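Local coordinates for 4-hydroxy-3-methylbut-2-enyl diphosphate reductase, apicoplast (Plasmodium falciparum, PDB 4N7B), which reduces (E)-4-hydroxy-3-methylbut-2-enyl diphosphate to isopentenyl and dimethylallyl diphosphates with an iron-sulfur cluster, in the last step of the MEP pathway for isoprenoid precursors, at residues E301-K305 against K306-E310; H465-Q469 against Q470-N474. All coordinates share one frame; numbering follows the deposited sequence.

Contact 1 of 2, residues E301-K305 against K306-E310; sequences EIAKK and KKLIE
Lys307 N donates a hydrogen bond to Lys304 O (2.8 Å) at the end of helix 297-305. One residue further on, Leu308 N reaches back to Ala303 O at 3.1 Å with an N-H...O angle of 159°. The two bonds, with Lys307 at positive phi (45°), make a textbook Schellman motif. Lys306 N, on the first residue to leave the helix, still holds Ile302 O at 3.3 Å.

The side chains then close over the turn. Leu308 lays CD1 against Ala303 CB (4.0 Å). Ala303 CB also lies over one face of the Glu310 carboxylate, 3.7 Å from Glu310 CD. Lys304 crosses Glu310 at about a right angle, its chain bent at chi2 (145°), and its NZ makes a long salt bridge of 3.9 Å to Glu310 OE1. The other oxygen, Glu310 OE2, is bonded to Tyr290 OH, while Lys306 NZ is turned to Asp284 and Val282 O.

Within this beta-alpha-beta unit, the motif leads the chain from helix into strand 309-312. Backbone bonds define the turn, and the long ion pair is probably a modest electrostatic addition to a carboxylate that also packs on the Ala303 methyl and is hydrogen-bonded to Tyr290 OH.

Contact 2 of 2, residues H465-Q469 against Q470-N474; sequences HDLDQ and QILKN
One face of the Asp468 carboxylate receives both of the residues that follow Gln469 in the chain. Gln470 N stands above the plane near one oxygen, and Gln470 CB approaches the same oxygen obliquely from that same face, 3.3 Å from Asp468 OD1. Ile471 CG2 lies on this face too, displaced toward the OD2 side, 3.9 Å from Asp468 OD2. The side-chain amide of Gln470 does not stack on the carboxylate; the backbone N and the first carbons of its chain make the approach.

The bond from Gln470 N to Asp468 OD1, 3.1 Å long, closes an Asx turn. Asp468 carries its carboxylate forward to this N-H because chi1 (173°) sets CG beside the carbonyl carbon. The backbone supplies the second tie of the same residue: Ile471 N points almost straight at Asp468 O, 3.0 Å away with an N-H...O angle of 173°. Leu472 N to Gln469 O follows at 3.3 Å, the next bond of a short 3-10 turn.

The leucines and the other Ile471 branch make a separate apolar cluster. Ile471 has CG1 between its backbone N and carbonyl carbon (chi1 79°), and from there CD1 meets Leu467 CD1 at 4.0 Å. The other Leu467 branch, CD2, meets Leu472 CD1 at 4.1 Å, the two side chains crossing at about a right angle.

The turn belongs to the connection from edge strand 458-461 to strand 477-482 of the five-stranded parallel sheet. Its buried leucines face helix 488-499, Leu467 on Leu497 and Leu472 on Leu498, while Phe503 and Tyr505, from the loop that follows the helix, complete the packing around Leu472.

Both contacts are local turns, partly buried and remote from the iron-sulfur cluster, on opposite sides of the chain's centre with some 49 Å between their centres. They share no element. Contact 1 joins a helix to an edge strand of one four-stranded parallel sheet, whereas contact 2 lies in a loop that leads toward an inner strand of the five-stranded sheet. Their chemistry follows this difference: at 301-310 the finish of a helix is set by main-chain bonds and a positive-phi residue; at 465-474 a side-chain carboxylate accepts a backbone N-H at the start of a 3-10 turn. Contact 1 buries one leucine, against a strand; contact 2 buries two, against a helix and the loop after it.

Contact 1 of 2, residues E301-K305 against K306-E310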
ATOM      1  N   GLU A 301     -12.578  18.582   7.337  1.00 71.97           N
ATOM      2  CA  GLU A 301     -13.346  19.729   7.806  1.00 77.17           C
ATOM      3  C   GLU A 301     -13.283  19.798   9.330  1.00 74.90           C
ATOM      4  O   GLU A 301     -13.239  20.884   9.911  1.00 77.63           O
ATOM      5  CB  GLU A 301     -14.788  19.703   7.288  1.00 80.76           C
ATOM      6  CG  GLU A 301     -15.553  18.418   7.540  1.00 87.38           C
ATOM      7  CD  GLU A 301     -16.860  18.353   6.753  1.00 92.97           C
ATOM      8  OE1 GLU A 301     -16.948  19.006   5.687  1.00 93.90           O
ATOM      9  OE2 GLU A 301     -17.793  17.648   7.200  1.00 92.23           O
ATOM     10  N   ILE A 302     -13.240  18.638   9.975  1.00 63.43           N
ATOM     11  CA  ILE A 302     -13.058  18.586  11.423  1.00 64.22           C
ATOM     12  C   ILE A 302     -11.732  19.206  11.830  1.00 68.12           C
ATOM     13  O   ILE A 302     -11.649  19.904  12.841  1.00 72.50           O
ATOM     14  CB  ILE A 302     -13.072  17.152  11.929  1.00 64.42           C
ATOM     15  CG1 ILE A 302     -14.492  16.598  11.848  1.00 65.68           C
ATOM     16  CG2 ILE A 302     -12.531  17.081  13.359  1.00 63.69           C
ATOM     17  CD1 ILE A 302     -14.633  15.221  12.442  1.00 65.77           C
ATOM     18  N   ALA A 303     -10.695  18.932  11.042  1.00 60.13           N
ATOM     19  CA  ALA A 303      -9.363  19.451  11.320  1.00 64.48           C
ATOM     20  C   ALA A 303      -9.388  20.973  11.318  1.00 63.69           C
ATOM     21  O   ALA A 303      -8.805  21.618  12.192  1.00 57.43           O
ATOM     22  CB  ALA A 303      -8.364  18.939  10.283  1.00 63.80           C
ATOM     23  N   LYS A 304     -10.084  21.537  10.337  1.00 72.09           N
ATOM     24  CA  LYS A 304     -10.123  22.981  10.166  1.00 74.98           C
ATOM     25  C   LYS A 304     -10.826  23.635  11.345  1.00 75.17           C
ATOM     26  O   LYS A 304     -10.398  24.680  11.819  1.00 76.92           O
ATOM     27  CB  LYS A 304     -10.795  23.348   8.841  1.00 72.24           C
ATOM     28  CG  LYS A 304      -9.816  23.378   7.676  1.00 74.02           C
ATOM     29  CD  LYS A 304     -10.435  22.901   6.374  1.00 71.34           C
ATOM     30  CE  LYS A 304      -9.364  22.281   5.490  1.00 70.51           C
ATOM     31  NZ  LYS A 304      -9.888  21.556   4.299  1.00 67.76           N
ATOM     32  N   LYS A 305     -11.885  23.000  11.831  1.00 73.27           N
ATOM     33  CA  LYS A 305     -12.578  23.460  13.032  1.00 78.05           C
ATOM     34  C   LYS A 305     -11.614  23.595  14.206  1.00 78.50           C
ATOM     35  O   LYS A 305     -11.710  24.535  14.994  1.00 81.96           O
ATOM     36  CB  LYS A 305     -13.694  22.483  13.405  1.00 81.28           C
ATOM     37  CG  LYS A 305     -15.026  22.747  12.723  1.00 82.96           C
ATOM     38  CD  LYS A 305     -16.103  21.816  13.274  1.00 87.02           C
ATOM     39  CE  LYS A 305     -17.506  22.381  13.064  1.00 89.55           C
ATOM     40  NZ  LYS A 305     -18.484  21.883  14.085  1.00 87.80           N
ATOM     41  N   LYS A 306     -10.690  22.646  14.320  1.00 68.92           N
ATOM     42  CA  LYS A 306      -9.691  22.664  15.380  1.00 70.93           C
ATOM     43  C   LYS A 306      -8.478  23.488  14.981  1.00 70.59           C
ATOM     44  O   LYS A 306      -7.485  23.534  15.712  1.00 71.52           O
ATOM     45  CB  LYS A 306      -9.228  21.249  15.695  1.00 72.41           C
ATOM     46  CG  LYS A 306     -10.272  20.377  16.338  1.00 73.26           C
ATOM     47  CD  LYS A 306      -9.753  18.958  16.449  1.00 70.86           C
ATOM     48  CE  LYS A 306     -10.366  18.238  17.629  1.00 74.25           C
ATOM     49  NZ  LYS A 306      -9.707  18.650  18.910  1.00 79.97           N
ATOM     50  N   LYS A 307      -8.561  24.141  13.830  1.00 76.44           N
ATOM     51  CA  LYS A 307      -7.452  24.913  13.301  1.00 82.77           C
ATOM     52  C   LYS A 307      -6.131  24.141  13.410  1.00 84.73           C
ATOM     53  O   LYS A 307      -5.158  24.622  13.987  1.00 83.46           O
ATOM     54  CB  LYS A 307      -7.371  26.263  14.018  1.00 92.44           C
ATOM     55  CG  LYS A 307      -7.109  27.430  13.079  1.00 96.25           C
ATOM     56  CD  LYS A 307      -8.168  28.524  13.216  1.00 99.14           C
ATOM     57  CE  LYS A 307      -7.983  29.602  12.151  1.00 99.36           C
ATOM     58  NZ  LYS A 307      -8.958  30.717  12.279  1.00101.57           N
ATOM     59  N   LEU A 308      -6.103  22.940  12.839  1.00 72.20           N
ATOM     60  CA  LEU A 308      -4.890  22.134  12.837  1.00 67.24           C
ATOM     61  C   LEU A 308      -4.032  22.455  11.623  1.00 60.89           C
ATOM     62  O   LEU A 308      -4.540  22.892  10.589  1.00 60.81           O
ATOM     63  CB  LEU A 308      -5.239  20.646  12.817  1.00 64.89           C
ATOM     64  CG  LEU A 308      -6.075  20.135  13.986  1.00 66.55           C
ATOM     65  CD1 LEU A 308      -6.447  18.684  13.743  1.00 65.92           C
ATOM     66  CD2 LEU A 308      -5.307  20.288  15.287  1.00 70.43           C
ATOM     67  N   ILE A 309      -2.730  22.231  11.751  1.00 61.03           N
ATOM     68  CA  ILE A 309      -1.839  22.328  10.609  1.00 64.37           C
ATOM     69  C   ILE A 309      -1.918  21.018   9.867  1.00 61.23           C
ATOM     70  O   ILE A 309      -1.245  20.055  10.227  1.00 54.09           O
ATOM     71  CB  ILE A 309      -0.368  22.519  10.995  1.00 69.06           C
ATOM     72  CG1 ILE A 309      -0.218  23.454  12.199  1.00 75.65           C
ATOM     73  CG2 ILE A 309       0.406  23.054   9.796  1.00 63.77           C
ATOM     74  CD1 ILE A 309      -0.670  24.856  11.929  1.00 72.23           C
ATOM     75  N   GLU A 310      -2.753  20.980   8.839  1.00 66.16           N
ATOM     76  CA  GLU A 310      -2.931  19.783   8.041  1.00 54.17           C
ATOM     77  C   GLU A 310      -1.744  19.560   7.119  1.00 52.40           C
ATOM     78  O   GLU A 310      -1.432  20.395   6.272  1.00 55.34           O
ATOM     79  CB  GLU A 310      -4.197  19.903   7.212  1.00 59.95           C
ATOM     80  CG  GLU A 310      -5.461  19.894   8.030  1.00 62.56           C
ATOM     81  CD  GLU A 310      -6.685  20.070   7.167  1.00 63.64           C
ATOM     82  OE1 GLU A 310      -7.078  21.235   6.942  1.00 63.92           O
ATOM     83  OE2 GLU A 310      -7.240  19.045   6.699  1.00 63.09           O
TER

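Contact 2 of 2, residues H465-Q469 against Q470-N474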
ATOM      1  N   HIS A 465      13.407 -13.190  12.911  1.00 38.89           N
ATOM      2  CA  HIS A 465      13.106 -13.848  14.170  1.00 44.30           C
ATOM      3  C   HIS A 465      11.817 -14.662  14.035  1.00 43.59           C
ATOM      4  O   HIS A 465      11.686 -15.706  14.675  1.00 48.35           O
ATOM      5  CB  HIS A 465      12.989 -12.833  15.313  1.00 53.48           C
ATOM      6  CG  HIS A 465      12.644 -13.451  16.636  1.00 77.41           C
ATOM      7  ND1 HIS A 465      13.584 -14.042  17.458  1.00 83.36           N
ATOM      8  CD2 HIS A 465      11.456 -13.576  17.277  1.00 85.22           C
ATOM      9  CE1 HIS A 465      12.991 -14.498  18.547  1.00 87.82           C
ATOM     10  NE2 HIS A 465      11.700 -14.229  18.462  1.00 89.52           N
ATOM     11  N   ASP A 466      10.882 -14.211  13.192  1.00 42.32           N
ATOM     12  CA  ASP A 466       9.593 -14.910  13.030  1.00 41.25           C
ATOM     13  C   ASP A 466       9.703 -16.141  12.131  1.00 42.86           C
ATOM     14  O   ASP A 466       8.754 -16.899  12.008  1.00 41.97           O
ATOM     15  CB  ASP A 466       8.514 -13.995  12.429  1.00 44.82           C
ATOM     16  CG  ASP A 466       8.222 -12.766  13.280  1.00 50.30           C
ATOM     17  OD1 ASP A 466       8.041 -12.890  14.509  1.00 51.42           O
ATOM     18  OD2 ASP A 466       8.169 -11.658  12.708  1.00 49.62           O
ATOM     19  N   LEU A 467      10.846 -16.336  11.482  1.00 43.08           N
ATOM     20  CA  LEU A 467      11.012 -17.480  10.592  1.00 39.07           C
ATOM     21  C   LEU A 467      11.151 -18.754  11.417  1.00 43.06           C
ATOM     22  O   LEU A 467      12.012 -18.854  12.292  1.00 40.41           O
ATOM     23  CB  LEU A 467      12.232 -17.304   9.694  1.00 41.29           C
ATOM     24  CG  LEU A 467      12.717 -18.513   8.887  1.00 40.08           C
ATOM     25  CD1 LEU A 467      11.699 -18.939   7.835  1.00 31.31           C
ATOM     26  CD2 LEU A 467      14.075 -18.186   8.235  1.00 40.71           C
ATOM     27  N   ASP A 468      10.271 -19.710  11.146  1.00 37.00           N
ATOM     28  CA  ASP A 468      10.404 -21.056  11.667  1.00 38.94           C
ATOM     29  C   ASP A 468      11.361 -21.788  10.750  1.00 39.59           C
ATOM     30  O   ASP A 468      10.952 -22.268   9.689  1.00 38.00           O
ATOM     31  CB  ASP A 468       9.055 -21.757  11.654  1.00 39.69           C
ATOM     32  CG  ASP A 468       9.156 -23.216  12.028  1.00 50.78           C
ATOM     33  OD1 ASP A 468      10.271 -23.661  12.400  1.00 49.58           O
ATOM     34  OD2 ASP A 468       8.114 -23.916  11.974  1.00 55.77           O
ATOM     35  N   GLN A 469      12.628 -21.869  11.163  1.00 38.93           N
ATOM     36  CA  GLN A 469      13.713 -22.371  10.315  1.00 43.88           C
ATOM     37  C   GLN A 469      13.537 -23.816   9.868  1.00 43.82           C
ATOM     38  O   GLN A 469      14.232 -24.286   8.959  1.00 45.07           O
ATOM     39  CB  GLN A 469      15.062 -22.174  11.026  1.00 36.71           C
ATOM     40  CG  GLN A 469      15.434 -20.685  11.116  1.00 39.63           C
ATOM     41  CD  GLN A 469      16.695 -20.398  11.927  1.00 45.02           C
ATOM     42  OE1 GLN A 469      17.585 -21.238  12.048  1.00 43.93           O
ATOM     43  NE2 GLN A 469      16.759 -19.206  12.503  1.00 41.23           N
ATOM     44  N   GLN A 470      12.590 -24.509  10.483  1.00 39.69           N
ATOM     45  CA  GLN A 470      12.303 -25.894  10.122  1.00 49.43           C
ATOM     46  C   GLN A 470      11.695 -25.977   8.739  1.00 41.36           C
ATOM     47  O   GLN A 470      11.793 -27.008   8.093  1.00 42.76           O
ATOM     48  CB  GLN A 470      11.339 -26.542  11.122  1.00 50.33           C
ATOM     49  CG  GLN A 470      12.006 -27.039  12.397  1.00 72.25           C
ATOM     50  CD  GLN A 470      13.180 -27.984  12.123  1.00 80.44           C
ATOM     51  OE1 GLN A 470      13.000 -29.086  11.589  1.00 83.12           O
ATOM     52  NE2 GLN A 470      14.390 -27.548  12.487  1.00 77.39           N
ATOM     53  N   ILE A 471      11.051 -24.908   8.284  1.00 38.65           N
ATOM     54  CA  ILE A 471      10.367 -24.971   7.002  1.00 38.79           C
ATOM     55  C   ILE A 471      11.343 -24.877   5.841  1.00 36.85           C
ATOM     56  O   ILE A 471      10.917 -24.896   4.685  1.00 41.36           O
ATOM     57  CB  ILE A 471       9.320 -23.855   6.827  1.00 41.51           C
ATOM     58  CG1 ILE A 471      10.004 -22.541   6.461  1.00 38.22           C
ATOM     59  CG2 ILE A 471       8.464 -23.720   8.079  1.00 41.68           C
ATOM     60  CD1 ILE A 471       9.050 -21.408   6.244  1.00 39.63           C
ATOM     61  N   LEU A 472      12.638 -24.747   6.138  1.00 39.22           N
ATOM     62  CA  LEU A 472      13.662 -24.662   5.097  1.00 39.63           C
ATOM     63  C   LEU A 472      14.234 -26.045   4.805  1.00 43.76           C
ATOM     64  O   LEU A 472      15.018 -26.224   3.872  1.00 38.18           O
ATOM     65  CB  LEU A 472      14.793 -23.754   5.535  1.00 37.39           C
ATOM     66  CG  LEU A 472      14.459 -22.298   5.852  1.00 38.26           C
ATOM     67  CD1 LEU A 472      15.652 -21.636   6.556  1.00 35.07           C
ATOM     68  CD2 LEU A 472      14.102 -21.568   4.584  1.00 33.94           C
ATOM     69  N   LYS A 473      13.854 -27.028   5.611  1.00 53.20           N
ATOM     70  CA  LYS A 473      14.300 -28.389   5.368  1.00 57.81           C
ATOM     71  C   LYS A 473      13.683 -28.816   4.037  1.00 55.66           C
ATOM     72  O   LYS A 473      12.477 -28.628   3.812  1.00 56.34           O
ATOM     73  CB  LYS A 473      13.875 -29.327   6.508  1.00 64.01           C
ATOM     74  CG  LYS A 473      14.959 -30.316   6.902  1.00 75.68           C
ATOM     75  CD  LYS A 473      14.426 -31.745   7.037  1.00 85.10           C
ATOM     76  CE  LYS A 473      14.244 -32.162   8.492  1.00 87.37           C
ATOM     77  NZ  LYS A 473      13.819 -33.588   8.604  1.00 92.26           N
ATOM     78  N   ASN A 474      14.514 -29.341   3.138  1.00 41.93           N
ATOM     79  CA  ASN A 474      14.036 -29.781   1.819  1.00 48.69           C
ATOM     80  C   ASN A 474      13.688 -28.647   0.842  1.00 46.85           C
ATOM     81  O   ASN A 474      13.190 -28.914  -0.255  1.00 46.60           O
ATOM     82  CB  ASN A 474      12.815 -30.714   1.943  1.00 52.88           C
ATOM     83  CG  ASN A 474      13.024 -31.841   2.954  1.00 60.77           C
ATOM     84  OD1 ASN A 474      12.090 -32.214   3.681  1.00 60.77           O
ATOM     85  ND2 ASN A 474      14.247 -32.394   3.002  1.00 54.01           N
TER